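Local structure of levoglucosan dehydrogenase (Pseudarthrobacter phenanthrenivorans, 6A3F) at residues S87-P92 against I111-A116; L105-A110 against K134-A139; K163-E168 against L316-A321; T296-G301 against S305-Y310. The protein catalyses the NAD(+)-dependent oxidation of levoglucosan to 3-dehydrolevoglucosan, working as a homotetramer with a nucleotide-binding domain and a substrate-binding domain in each subunit. All coordinates share one frame; numbering follows the deposited sequence.

Interaction 1. Residues S87-P92 against I111-A116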
loop_
_atom_site.group_PDB
_atom_site.type_symbol
_atom_site.label_atom_id
_atom_site.label_comp_id
_atom_site.label_asym_id
_atom_site.label_seq_id
_atom_site.Cartn_x
_atom_site.Cartn_y
_atom_site.Cartn_z
ATOM N N SER B 87 -26.900 43.105 -1.248
ATOM C CA SER B 87 -26.588 43.975 -2.405
ATOM C C SER B 87 -26.228 43.143 -3.640
ATOM O O SER B 87 -26.409 43.575 -4.801
ATOM C CB SER B 87 -25.481 44.942 -2.089
ATOM O OG SER B 87 -24.241 44.271 -1.958
ATOM N N ILE B 88 -25.687 41.959 -3.371
ATOM C CA ILE B 88 -25.371 41.013 -4.430
ATOM C C ILE B 88 -26.679 40.422 -4.958
ATOM O O ILE B 88 -26.882 40.403 -6.171
ATOM C CB ILE B 88 -24.400 39.907 -3.947
ATOM C CG1 ILE B 88 -23.023 40.466 -3.601
ATOM C CG2 ILE B 88 -24.305 38.838 -5.016
ATOM C CD1 ILE B 88 -22.076 39.484 -2.908
ATOM N N ILE B 89 -27.525 39.925 -4.051
ATOM C CA ILE B 89 -28.827 39.328 -4.394
ATOM C C ILE B 89 -29.635 40.367 -5.209
ATOM O O ILE B 89 -30.318 39.998 -6.160
ATOM C CB ILE B 89 -29.585 38.878 -3.112
ATOM C CG1 ILE B 89 -28.933 37.723 -2.326
ATOM C CG2 ILE B 89 -31.057 38.582 -3.400
ATOM C CD1 ILE B 89 -27.886 36.909 -3.052
ATOM N N ASP B 90 -29.594 41.656 -4.859
ATOM C CA ASP B 90 -30.437 42.694 -5.576
ATOM C C ASP B 90 -29.799 43.321 -6.832
ATOM O O ASP B 90 -30.362 44.237 -7.451
ATOM C CB ASP B 90 -30.861 43.818 -4.619
ATOM C CG ASP B 90 -31.682 43.298 -3.456
ATOM O OD1 ASP B 90 -32.370 42.292 -3.626
ATOM O OD2 ASP B 90 -31.610 43.852 -2.350
ATOM N N ASP B 91 -28.640 42.821 -7.245
ATOM C CA ASP B 91 -27.919 43.421 -8.353
ATOM C C ASP B 91 -28.376 42.636 -9.528
ATOM O O ASP B 91 -28.079 41.454 -9.609
ATOM C CB ASP B 91 -26.415 43.334 -8.135
ATOM C CG ASP B 91 -25.586 43.909 -9.258
ATOM O OD1 ASP B 91 -26.092 44.087 -10.386
ATOM O OD2 ASP B 91 -24.367 44.138 -8.986
ATOM N N PRO B 92 -29.091 43.290 -10.459
ATOM C CA PRO B 92 -29.629 42.485 -11.524
ATOM C C PRO B 92 -28.532 41.935 -12.444
ATOM O O PRO B 92 -28.829 41.054 -13.222
ATOM C CB PRO B 92 -30.569 43.434 -12.276
ATOM C CG PRO B 92 -29.889 44.753 -12.150
ATOM C CD PRO B 92 -29.333 44.726 -10.735
ATOM N N ILE B 111 -32.731 31.471 -0.327
ATOM C CA ILE B 111 -34.133 31.734 -0.647
ATOM C C ILE B 111 -34.252 33.124 -1.298
ATOM O O ILE B 111 -34.978 33.254 -2.264
ATOM C CB ILE B 111 -35.018 31.553 0.596
ATOM C CG1 ILE B 111 -35.080 30.067 0.972
ATOM C CG2 ILE B 111 -36.414 32.155 0.374
ATOM C CD1 ILE B 111 -35.512 29.801 2.384
ATOM N N ALA B 112 -33.502 34.101 -0.784
ATOM C CA ALA B 112 -33.441 35.441 -1.347
ATOM C C ALA B 112 -32.877 35.407 -2.776
ATOM O O ALA B 112 -33.454 36.045 -3.696
ATOM C CB ALA B 112 -32.655 36.354 -0.437
ATOM N N ALA B 113 -31.781 34.663 -2.991
ATOM C CA ALA B 113 -31.233 34.467 -4.346
ATOM C C ALA B 113 -32.238 33.755 -5.274
ATOM O O ALA B 113 -32.372 34.104 -6.444
ATOM C CB ALA B 113 -29.950 33.664 -4.251
ATOM N N ALA B 114 -32.905 32.716 -4.801
ATOM C CA ALA B 114 -33.915 32.031 -5.624
ATOM C C ALA B 114 -35.013 33.027 -6.060
ATOM O O ALA B 114 -35.419 33.046 -7.215
ATOM C CB ALA B 114 -34.522 30.876 -4.860
ATOM N N GLU B 115 -35.432 33.876 -5.148
ATOM C CA GLU B 115 -36.552 34.820 -5.459
ATOM C C GLU B 115 -36.041 35.899 -6.425
ATOM O O GLU B 115 -36.809 36.430 -7.185
ATOM C CB GLU B 115 -37.143 35.382 -4.157
ATOM C CG GLU B 115 -38.075 34.418 -3.437
ATOM C CD GLU B 115 -38.423 34.862 -2.021
ATOM O OE1 GLU B 115 -37.982 35.970 -1.628
ATOM O OE2 GLU B 115 -39.133 34.110 -1.303
ATOM N N ALA B 116 -34.751 36.219 -6.419
ATOM C CA ALA B 116 -34.172 37.154 -7.375
ATOM C C ALA B 116 -33.791 36.454 -8.694
ATOM O O ALA B 116 -33.203 37.089 -9.554
ATOM C CB ALA B 116 -32.978 37.841 -6.761
#
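Ile89 is the one residue of 87-92 that reaches segment 111-116, and it meets three alanines there: Ala112, Ala113 and Ala116. Both segments belong to the NAD-binding Rossmann fold, Ile89 at the end of the short helix 85-89, Ala112 and Ala113 on the last turn of helix 106-115, with Ala116 just past its end. From CA, the bond to CB points toward the longer helix, and at CB the side chain splits into two arms. The CG2 methyl, anti to the backbone N, fits among backbone and methyl groups. It lies 3.5 Å from Ala112 O, a carbonyl already used by the N-H of Ala116, and it also touches the CB methyls of Ala112 and Ala116. The other arm runs through CG1 to CD1, whose tip stops 4.0 Å from Ala113 CB. Its second torsion is -17°, so CD1 nearly eclipses CA, a shape that is probably somewhat strained. Alanine suits all three positions because a bare methyl lets the backbones come close, with Ile89 CA 5.4 Å from Ala113 CA, while the branched isoleucine supplies the bulk. Behind it, the neighbouring Ile88 packs on Val60 and Ala62 of strand 55-62, so the short helix is held between the parallel sheet and helix 106-115. Asp90 is where the chain leaves the helix; just beyond it Asp91 N bonds back to Ile88 O, and Asp91 O accepts a bond from Lys118. At the same turn the Ala116 CB methyl comes to 3.5 Å from Ile89 O.

Interaction 2. Residues L105-A110 against K134-A139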
loop_
_atom_site.group_PDB
_atom_site.type_symbol
_atom_site.label_atom_id
_atom_site.label_comp_id
_atom_site.label_asym_id
_atom_site.label_seq_id
_atom_site.Cartn_x
_atom_site.Cartn_y
_atom_site.Cartn_z
ATOM N N LEU B 105 -26.435 30.357 7.783
ATOM C CA LEU B 105 -26.842 31.436 6.856
ATOM C C LEU B 105 -27.242 30.920 5.476
ATOM O O LEU B 105 -27.724 31.699 4.682
ATOM C CB LEU B 105 -25.688 32.426 6.715
ATOM C CG LEU B 105 -25.280 33.103 8.021
ATOM C CD1 LEU B 105 -23.993 33.902 7.843
ATOM C CD2 LEU B 105 -26.415 33.975 8.557
ATOM N N HIS B 106 -27.094 29.645 5.182
ATOM C CA HIS B 106 -27.466 29.163 3.840
ATOM C C HIS B 106 -28.903 29.511 3.434
ATOM O O HIS B 106 -29.125 29.878 2.289
ATOM C CB HIS B 106 -27.334 27.640 3.729
ATOM C CG HIS B 106 -25.931 27.162 3.867
ATOM N ND1 HIS B 106 -25.623 25.829 3.882
ATOM C CD2 HIS B 106 -24.763 27.819 4.048
ATOM C CE1 HIS B 106 -24.328 25.685 4.071
ATOM N NE2 HIS B 106 -23.777 26.875 4.165
ATOM N N ALA B 107 -29.876 29.305 4.319
ATOM C CA ALA B 107 -31.266 29.295 3.902
ATOM C C ALA B 107 -31.708 30.718 3.562
ATOM O O ALA B 107 -32.312 30.939 2.519
ATOM C CB ALA B 107 -32.125 28.676 4.976
ATOM N N GLU B 108 -31.378 31.680 4.403
ATOM C CA GLU B 108 -31.823 33.051 4.140
ATOM C C GLU B 108 -31.296 33.535 2.796
ATOM O O GLU B 108 -31.996 34.162 2.009
ATOM C CB GLU B 108 -31.231 34.063 5.111
ATOM C CG GLU B 108 -31.735 33.937 6.511
ATOM C CD GLU B 108 -30.796 34.675 7.443
ATOM O OE1 GLU B 108 -30.471 35.875 7.140
ATOM O OE2 GLU B 108 -30.361 34.041 8.429
ATOM N N ILE B 109 -30.015 33.261 2.600
ATOM C CA ILE B 109 -29.318 33.722 1.441
ATOM C C ILE B 109 -29.861 33.020 0.204
ATOM O O ILE B 109 -30.118 33.688 -0.776
ATOM C CB ILE B 109 -27.798 33.545 1.603
ATOM C CG1 ILE B 109 -27.311 34.387 2.784
ATOM C CG2 ILE B 109 -27.058 33.886 0.315
ATOM C CD1 ILE B 109 -25.845 34.216 3.100
ATOM N N ALA B 110 -30.040 31.710 0.266
ATOM C CA ALA B 110 -30.424 30.979 -0.904
ATOM C C ALA B 110 -31.857 31.340 -1.313
ATOM O O ALA B 110 -32.151 31.473 -2.507
ATOM C CB ALA B 110 -30.325 29.499 -0.646
ATOM N N LYS B 134 -35.754 22.015 3.591
ATOM C CA LYS B 134 -37.003 21.923 2.790
ATOM C C LYS B 134 -37.403 23.290 2.219
ATOM O O LYS B 134 -37.819 23.397 1.066
ATOM C CB LYS B 134 -38.131 21.394 3.672
ATOM C CG LYS B 134 -39.447 21.140 2.947
ATOM C CD LYS B 134 -40.569 20.717 3.896
ATOM C CE LYS B 134 -41.829 20.289 3.157
ATOM N NZ LYS B 134 -42.403 21.446 2.449
ATOM N N ALA B 135 -37.245 24.337 3.022
ATOM C CA ALA B 135 -37.583 25.671 2.605
ATOM C C ALA B 135 -36.689 26.085 1.439
ATOM O O ALA B 135 -37.127 26.757 0.513
ATOM C CB ALA B 135 -37.447 26.632 3.765
ATOM N N MET B 136 -35.422 25.691 1.458
ATOM C CA MET B 136 -34.525 26.039 0.315
ATOM C C MET B 136 -34.946 25.295 -0.955
ATOM O O MET B 136 -35.067 25.854 -2.081
ATOM C CB MET B 136 -33.063 25.719 0.668
ATOM C CG MET B 136 -32.531 26.597 1.763
ATOM S SD MET B 136 -30.952 25.987 2.482
ATOM C CE MET B 136 -29.883 26.292 1.071
ATOM N N TYR B 137 -35.163 24.022 -0.781
ATOM C CA TYR B 137 -35.606 23.224 -1.895
ATOM C C TYR B 137 -36.914 23.801 -2.480
ATOM O O TYR B 137 -37.038 24.007 -3.707
ATOM C CB TYR B 137 -35.778 21.796 -1.406
ATOM C CG TYR B 137 -36.389 20.895 -2.423
ATOM C CD1 TYR B 137 -35.806 20.776 -3.673
ATOM C CD2 TYR B 137 -37.538 20.181 -2.143
ATOM C CE1 TYR B 137 -36.360 19.955 -4.631
ATOM C CE2 TYR B 137 -38.110 19.364 -3.103
ATOM C CZ TYR B 137 -37.507 19.245 -4.338
ATOM O OH TYR B 137 -38.066 18.449 -5.295
ATOM N N ASP B 138 -37.886 24.081 -1.582
ATOM C CA ASP B 138 -39.185 24.628 -2.068
ATOM C C ASP B 138 -38.995 25.951 -2.826
ATOM O O ASP B 138 -39.648 26.202 -3.833
ATOM C CB ASP B 138 -40.141 24.780 -0.906
ATOM C CG ASP B 138 -40.708 23.486 -0.418
ATOM O OD1 ASP B 138 -40.678 22.431 -1.141
ATOM O OD2 ASP B 138 -41.207 23.526 0.736
ATOM N N ALA B 139 -38.053 26.768 -2.408
ATOM C CA ALA B 139 -37.828 28.044 -3.045
ATOM C C ALA B 139 -37.272 27.888 -4.462
ATOM O O ALA B 139 -37.362 28.828 -5.240
ATOM C CB ALA B 139 -36.883 28.849 -2.205
#
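The carbonyl oxygen of His106 accepts the N-H of Ala110 at 2.9 Å from its N, a normal helical bond, and the CE methyl of Met136 rests beside that same oxygen at 3.9 Å. Met136 carries this contact from its side. Its CG and SD lie along Ala107, with SD 3.6 Å from Ala107 CA and CG 3.8 Å from Ala107 CB. The chain then bends at its third torsion (69°), which turns CE up the neighbouring helix until it sits 3.7 Å from Ala110 CB. An unbranched, flexible thioether is well suited to filling such a groove, and alanines at 107 and 110 leave the room for it. The two helices, 106-115 and 130-141, belong to the NAD-binding Rossmann domain; their short segments run almost parallel, at 15°, with axes 9.4 Å apart. Phe380 of helix 380-399 also packs on both Met136 and Ala110, extending the apolar layer. His106, an NADH-binding residue, turns its ring away from Met136, and its two nitrogens bond to backbone oxygens, ND1 to Leu126 O and NE2 to Thr101 O, which fixes the rotation of the imidazole. Helix 130-141 carries charges on a more exposed side: Lys134 NZ meets Asp138 OD2 one turn later at 2.9 Å through the syn lone pair, while Asp138 OD1 pairs with Lys141.

Interaction 3. Residues K163-E168 against L316-A321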
loop_
_atom_site.group_PDB
_atom_site.type_symbol
_atom_site.label_atom_id
_atom_site.label_comp_id
_atom_site.label_asym_id
_atom_site.label_seq_id
_atom_site.Cartn_x
_atom_site.Cartn_y
_atom_site.Cartn_z
ATOM N N LYS B 163 -18.733 4.976 -10.592
ATOM C CA LYS B 163 -20.126 5.092 -11.101
ATOM C C LYS B 163 -20.236 4.485 -12.505
ATOM O O LYS B 163 -21.197 3.734 -12.796
ATOM C CB LYS B 163 -20.565 6.553 -11.101
ATOM C CG LYS B 163 -21.931 6.830 -11.707
ATOM C CD LYS B 163 -23.052 6.243 -10.899
ATOM C CE LYS B 163 -24.416 6.757 -11.336
ATOM N NZ LYS B 163 -25.470 6.192 -10.475
ATOM N N LYS B 164 -19.225 4.695 -13.324
ATOM C CA LYS B 164 -19.248 4.208 -14.692
ATOM C C LYS B 164 -19.268 2.670 -14.672
ATOM O O LYS B 164 -20.086 2.035 -15.388
ATOM C CB LYS B 164 -18.071 4.747 -15.490
ATOM C CG LYS B 164 -17.953 4.140 -16.887
ATOM C CD LYS B 164 -16.642 4.332 -17.557
ATOM C CE LYS B 164 -16.692 3.938 -19.029
ATOM N NZ LYS B 164 -15.406 4.202 -19.727
ATOM N N TYR B 165 -18.375 2.068 -13.886
ATOM C CA TYR B 165 -18.322 0.638 -13.743
ATOM C C TYR B 165 -19.661 0.102 -13.260
ATOM O O TYR B 165 -20.146 -0.907 -13.756
ATOM C CB TYR B 165 -17.259 0.164 -12.737
ATOM C CG TYR B 165 -15.810 0.423 -13.094
ATOM C CD1 TYR B 165 -15.363 0.662 -14.386
ATOM C CD2 TYR B 165 -14.854 0.456 -12.079
ATOM C CE1 TYR B 165 -14.011 0.840 -14.670
ATOM C CE2 TYR B 165 -13.510 0.683 -12.341
ATOM C CZ TYR B 165 -13.083 0.876 -13.640
ATOM O OH TYR B 165 -11.757 1.109 -13.891
ATOM N N ILE B 166 -20.224 0.735 -12.239
ATOM C CA ILE B 166 -21.505 0.261 -11.679
ATOM C C ILE B 166 -22.618 0.311 -12.735
ATOM O O ILE B 166 -23.346 -0.680 -12.912
ATOM C CB ILE B 166 -21.872 1.076 -10.438
ATOM C CG1 ILE B 166 -20.882 0.731 -9.323
ATOM C CG2 ILE B 166 -23.318 0.795 -10.022
ATOM C CD1 ILE B 166 -20.883 1.716 -8.179
ATOM N N GLU B 167 -22.705 1.433 -13.430
ATOM C CA GLU B 167 -23.794 1.659 -14.417
ATOM C C GLU B 167 -23.699 0.666 -15.584
ATOM O O GLU B 167 -24.717 0.251 -16.167
ATOM C CB GLU B 167 -23.733 3.107 -14.908
ATOM C CG GLU B 167 -24.281 4.124 -13.924
ATOM C CD GLU B 167 -25.610 3.798 -13.230
ATOM O OE1 GLU B 167 -25.623 3.650 -11.970
ATOM O OE2 GLU B 167 -26.648 3.671 -13.942
ATOM N N GLU B 168 -22.486 0.345 -15.983
ATOM C CA GLU B 168 -22.228 -0.646 -17.031
ATOM C C GLU B 168 -22.562 -2.075 -16.617
ATOM O O GLU B 168 -22.545 -2.936 -17.473
ATOM C CB GLU B 168 -20.747 -0.711 -17.378
ATOM C CG GLU B 168 -20.303 0.336 -18.340
ATOM C CD GLU B 168 -18.840 0.125 -18.721
ATOM O OE1 GLU B 168 -18.247 -0.973 -18.407
ATOM O OE2 GLU B 168 -18.317 1.053 -19.315
ATOM N N LEU B 316 -8.399 4.209 -8.156
ATOM C CA LEU B 316 -9.557 3.389 -7.838
ATOM C C LEU B 316 -9.155 1.913 -7.836
ATOM O O LEU B 316 -8.488 1.496 -8.744
ATOM C CB LEU B 316 -10.700 3.595 -8.837
ATOM C CG LEU B 316 -12.022 2.959 -8.402
ATOM C CD1 LEU B 316 -12.637 3.702 -7.209
ATOM C CD2 LEU B 316 -13.023 2.966 -9.554
ATOM N N GLN B 317 -9.557 1.155 -6.832
ATOM C CA GLN B 317 -9.301 -0.253 -6.826
ATOM C C GLN B 317 -10.562 -0.997 -7.290
ATOM O O GLN B 317 -11.665 -0.734 -6.786
ATOM C CB GLN B 317 -8.841 -0.733 -5.459
ATOM C CG GLN B 317 -7.557 -0.051 -5.025
ATOM C CD GLN B 317 -7.103 -0.508 -3.666
ATOM O OE1 GLN B 317 -6.993 0.284 -2.733
ATOM N NE2 GLN B 317 -6.806 -1.783 -3.541
ATOM N N VAL B 318 -10.380 -1.961 -8.177
ATOM C CA VAL B 318 -11.543 -2.752 -8.656
ATOM C C VAL B 318 -11.122 -4.194 -8.874
ATOM O O VAL B 318 -10.066 -4.423 -9.425
ATOM C CB VAL B 318 -12.178 -2.158 -9.917
ATOM C CG1 VAL B 318 -11.215 -1.984 -11.084
ATOM C CG2 VAL B 318 -13.439 -2.923 -10.333
ATOM N N ALA B 319 -11.957 -5.124 -8.393
ATOM C CA ALA B 319 -11.728 -6.542 -8.525
ATOM C C ALA B 319 -12.891 -7.102 -9.340
ATOM O O ALA B 319 -14.012 -6.894 -8.924
ATOM C CB ALA B 319 -11.631 -7.194 -7.163
ATOM N N PHE B 320 -12.587 -7.735 -10.486
ATOM C CA PHE B 320 -13.582 -8.410 -11.329
ATOM C C PHE B 320 -13.579 -9.921 -11.097
ATOM O O PHE B 320 -12.572 -10.634 -11.246
ATOM C CB PHE B 320 -13.364 -8.041 -12.795
ATOM C CG PHE B 320 -13.462 -6.574 -13.080
ATOM C CD1 PHE B 320 -14.687 -5.908 -12.966
ATOM C CD2 PHE B 320 -12.330 -5.842 -13.414
ATOM C CE1 PHE B 320 -14.783 -4.563 -13.260
ATOM C CE2 PHE B 320 -12.427 -4.488 -13.673
ATOM C CZ PHE B 320 -13.651 -3.849 -13.612
ATOM N N ALA B 321 -14.770 -10.442 -10.779
ATOM C CA ALA B 321 -15.001 -11.856 -10.609
ATOM C C ALA B 321 -14.655 -12.628 -11.897
ATOM O O ALA B 321 -14.255 -13.757 -11.825
ATOM C CB ALA B 321 -16.439 -12.143 -10.206
#
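The rings of Tyr165 and Phe320 make a T-shaped pair, the edge of Phe320 directed at a face of Tyr165, with ring centroids 5.9 Å apart and planes at 74°. One face of Phe320 is covered in turn by a methyl of its own strand, Val318 CG2, set off toward the rim. Two further methyls reach the Tyr165 ring obliquely at the same corner: Leu316 CD2 is 3.6 Å from Tyr165 CE2, and Val318 CG1 is 3.7 Å from that carbon. Leu316 runs alongside the tyrosine with the opposite heading, whereas Val318 faces it head on; a chi1 of 56° leaves CG1 flanked by both backbone arms and turned to the ring. This is helix-on-sheet packing in the C-terminal α/β domain: helix 157-167 sends one aromatic side chain onto strand 315-320, where the residues at 316 and 318 both point toward the helix. A tyrosine serves here because it is long enough to bridge a gap of 9.1 Å between Tyr165 CA and Val318 CA, and because its tip can still make a polar bond. That bond goes to another subunit, from Tyr165 OH to the backbone O of Asp326, and Arg327 of the same subunit packs on both rings. Lys164 and Glu168 add salt bridges to these two residues. Elsewhere on the helix, Lys163 NZ approaches Glu167 OE1 at 3.0 Å from above the carboxylate plane and also bonds to Tyr220 O.

Interaction 4. Residues T296-G301 against S305-Y310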
loop_
_atom_site.group_PDB
_atom_site.type_symbol
_atom_site.label_atom_id
_atom_site.label_comp_id
_atom_site.label_asym_id
_atom_site.label_seq_id
_atom_site.Cartn_x
_atom_site.Cartn_y
_atom_site.Cartn_z
ATOM N N THR B 296 -13.551 7.064 2.331
ATOM C CA THR B 296 -13.420 5.726 1.697
ATOM C C THR B 296 -14.785 5.161 1.339
ATOM O O THR B 296 -15.846 5.533 1.953
ATOM C CB THR B 296 -12.713 4.724 2.618
ATOM O OG1 THR B 296 -13.606 4.357 3.677
ATOM C CG2 THR B 296 -11.435 5.323 3.182
ATOM N N PHE B 297 -14.779 4.259 0.352
ATOM C CA PHE B 297 -15.933 3.369 0.271
ATOM C C PHE B 297 -15.439 2.032 -0.245
ATOM O O PHE B 297 -14.369 1.960 -0.911
ATOM C CB PHE B 297 -17.046 3.959 -0.604
ATOM C CG PHE B 297 -16.666 4.306 -2.019
ATOM C CD1 PHE B 297 -16.564 3.315 -3.001
ATOM C CD2 PHE B 297 -16.520 5.639 -2.393
ATOM C CE1 PHE B 297 -16.254 3.662 -4.310
ATOM C CE2 PHE B 297 -16.254 5.970 -3.715
ATOM C CZ PHE B 297 -16.106 4.979 -4.659
ATOM N N GLU B 298 -16.201 1.009 0.103
ATOM C CA GLU B 298 -15.985 -0.311 -0.416
ATOM C C GLU B 298 -17.358 -0.845 -0.792
ATOM O O GLU B 298 -18.229 -0.861 0.056
ATOM C CB GLU B 298 -15.331 -1.236 0.601
ATOM C CG GLU B 298 -15.192 -2.689 0.140
ATOM C CD GLU B 298 -14.062 -3.517 0.764
ATOM O OE1 GLU B 298 -13.164 -2.933 1.441
ATOM O OE2 GLU B 298 -14.007 -4.751 0.514
ATOM N N ILE B 299 -17.490 -1.221 -2.043
ATOM C CA ILE B 299 -18.738 -1.730 -2.567
ATOM C C ILE B 299 -18.563 -3.177 -2.998
ATOM O O ILE B 299 -17.632 -3.491 -3.756
ATOM C CB ILE B 299 -19.264 -0.870 -3.714
ATOM C CG1 ILE B 299 -19.571 0.566 -3.267
ATOM C CG2 ILE B 299 -20.481 -1.554 -4.322
ATOM C CD1 ILE B 299 -19.793 1.532 -4.405
ATOM N N HIS B 300 -19.459 -4.060 -2.530
ATOM C CA HIS B 300 -19.451 -5.496 -2.971
ATOM C C HIS B 300 -20.654 -5.725 -3.893
ATOM O O HIS B 300 -21.802 -5.551 -3.464
ATOM C CB HIS B 300 -19.454 -6.456 -1.803
ATOM C CG HIS B 300 -18.356 -6.217 -0.818
ATOM N ND1 HIS B 300 -18.513 -6.403 0.537
ATOM C CD2 HIS B 300 -17.092 -5.807 -0.998
ATOM C CE1 HIS B 300 -17.360 -6.116 1.144
ATOM N NE2 HIS B 300 -16.483 -5.753 0.235
ATOM N N GLY B 301 -20.359 -6.048 -5.157
ATOM C CA GLY B 301 -21.382 -6.437 -6.108
ATOM C C GLY B 301 -21.347 -7.937 -6.368
ATOM O O GLY B 301 -20.400 -8.619 -5.967
ATOM N N SER B 305 -15.925 -5.937 -6.977
ATOM C CA SER B 305 -15.872 -5.021 -5.836
ATOM C C SER B 305 -15.060 -3.770 -6.235
ATOM O O SER B 305 -14.190 -3.804 -7.140
ATOM C CB SER B 305 -15.244 -5.699 -4.628
ATOM O OG SER B 305 -15.939 -6.819 -4.129
ATOM N N ILE B 306 -15.330 -2.632 -5.558
ATOM C CA ILE B 306 -14.701 -1.376 -5.817
ATOM C C ILE B 306 -14.343 -0.748 -4.466
ATOM O O ILE B 306 -15.175 -0.756 -3.585
ATOM C CB ILE B 306 -15.596 -0.402 -6.593
ATOM C CG1 ILE B 306 -16.038 -0.984 -7.948
ATOM C CG2 ILE B 306 -14.903 0.934 -6.774
ATOM C CD1 ILE B 306 -17.199 -0.244 -8.550
ATOM N N VAL B 307 -13.107 -0.264 -4.353
ATOM C CA VAL B 307 -12.611 0.356 -3.123
ATOM C C VAL B 307 -11.998 1.698 -3.505
ATOM O O VAL B 307 -11.268 1.794 -4.515
ATOM C CB VAL B 307 -11.581 -0.562 -2.423
ATOM C CG1 VAL B 307 -10.826 0.165 -1.307
ATOM C CG2 VAL B 307 -12.260 -1.812 -1.896
ATOM N N PHE B 308 -12.220 2.726 -2.690
ATOM C CA PHE B 308 -11.707 4.056 -2.962
ATOM C C PHE B 308 -11.207 4.650 -1.645
ATOM O O PHE B 308 -11.784 4.373 -0.594
ATOM C CB PHE B 308 -12.792 4.991 -3.513
ATOM C CG PHE B 308 -12.404 6.444 -3.639
ATOM C CD1 PHE B 308 -11.484 6.858 -4.596
ATOM C CD2 PHE B 308 -12.990 7.412 -2.840
ATOM C CE1 PHE B 308 -11.109 8.184 -4.700
ATOM C CE2 PHE B 308 -12.638 8.746 -2.986
ATOM C CZ PHE B 308 -11.721 9.135 -3.919
ATOM N N ASN B 309 -10.156 5.456 -1.747
ATOM C CA ASN B 309 -9.512 6.184 -0.634
ATOM C C ASN B 309 -9.082 7.566 -1.150
ATOM O O ASN B 309 -8.136 7.688 -1.941
ATOM C CB ASN B 309 -8.333 5.414 -0.050
ATOM C CG ASN B 309 -7.430 6.213 0.871
ATOM O OD1 ASN B 309 -7.850 7.257 1.385
ATOM N ND2 ASN B 309 -6.247 5.668 1.203
ATOM N N TYR B 310 -9.789 8.612 -0.717
ATOM C CA TYR B 310 -9.516 9.964 -1.152
ATOM C C TYR B 310 -8.094 10.430 -0.758
ATOM O O TYR B 310 -7.529 11.295 -1.419
ATOM C CB TYR B 310 -10.549 10.983 -0.634
ATOM C CG TYR B 310 -10.294 12.348 -1.199
ATOM C CD1 TYR B 310 -10.814 12.716 -2.427
ATOM C CD2 TYR B 310 -9.503 13.267 -0.530
ATOM C CE1 TYR B 310 -10.533 13.945 -2.996
ATOM C CE2 TYR B 310 -9.141 14.466 -1.114
ATOM C CZ TYR B 310 -9.692 14.822 -2.331
ATOM O OH TYR B 310 -9.405 16.020 -2.873
HETATM O O HOH W 1 -18.130 -8.430 -4.198
#
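Phe297 holds CG between its backbone N and carbonyl carbon (chi1 57°), swinging the ring across to the partner strand, while Phe308 sends its own CG anti to the backbone N (172°). The result is that Phe308 CB lies over the face of Phe297, a CH-pi contact 3.6 Å from the centroid of the Phe297 ring. Ile306 CG2 meets the edge of that ring, 3.9 Å from Phe297 CE1. These strands form an antiparallel beta hairpin with two hydrogen-bonded pairs. In one, Phe297 N bonds to Phe308 O at 3.1 Å and Phe308 N to Phe297 O at 2.9 Å; in the other, Ile299 N reaches Ile306 O at 2.8 Å and Ile306 N reaches Ile299 O at 3.0 Å. The opposite face of the sheet is more polar. There Glu298 extends alongside Val307, whose CG2 is 3.6 Å from Glu298 CD, and Glu298 OE2 takes the N-H of His300 NE2 at 2.7 Å, in the imidazole plane. Glu298 OE1 pairs with Arg291 of another subunit, so the carboxylate is held at both oxygens and its histidine partner is fixed in rotation. Ser305 OG bonds to His289 O of that same subunit. Helices 157-167 and 206-221 pack against the face that carries the phenylalanines and isoleucines, and the hairpin is flanked in the sheet by strands 174-182 and 315-320.

The four contacts fall into two pairs on opposite sides of the chain's centre. Interactions 1 and 2 share helix 106-115 in the nucleotide-binding domain, with centres about 12 Å apart; they touch where Ala114 CB lies 3.5 Å from Ala139 O. Interaction 2 contains the NADH-binding His106. Interactions 3 and 4, centred about 9 Å apart, share one sheet: strands 304-309 and 315-320 are neighbours, probably hydrogen-bonded, Val307 N to Gln317 O, at 2.9 Å, and both strands also meet one neighbouring subunit, through its His289 among others. Phe308 of interaction 4 comes within about 6 Å, side chain to side chain, of the levoglucosan-binding Tyr153. The centres of interactions 2 and 4 are about 33 Å apart.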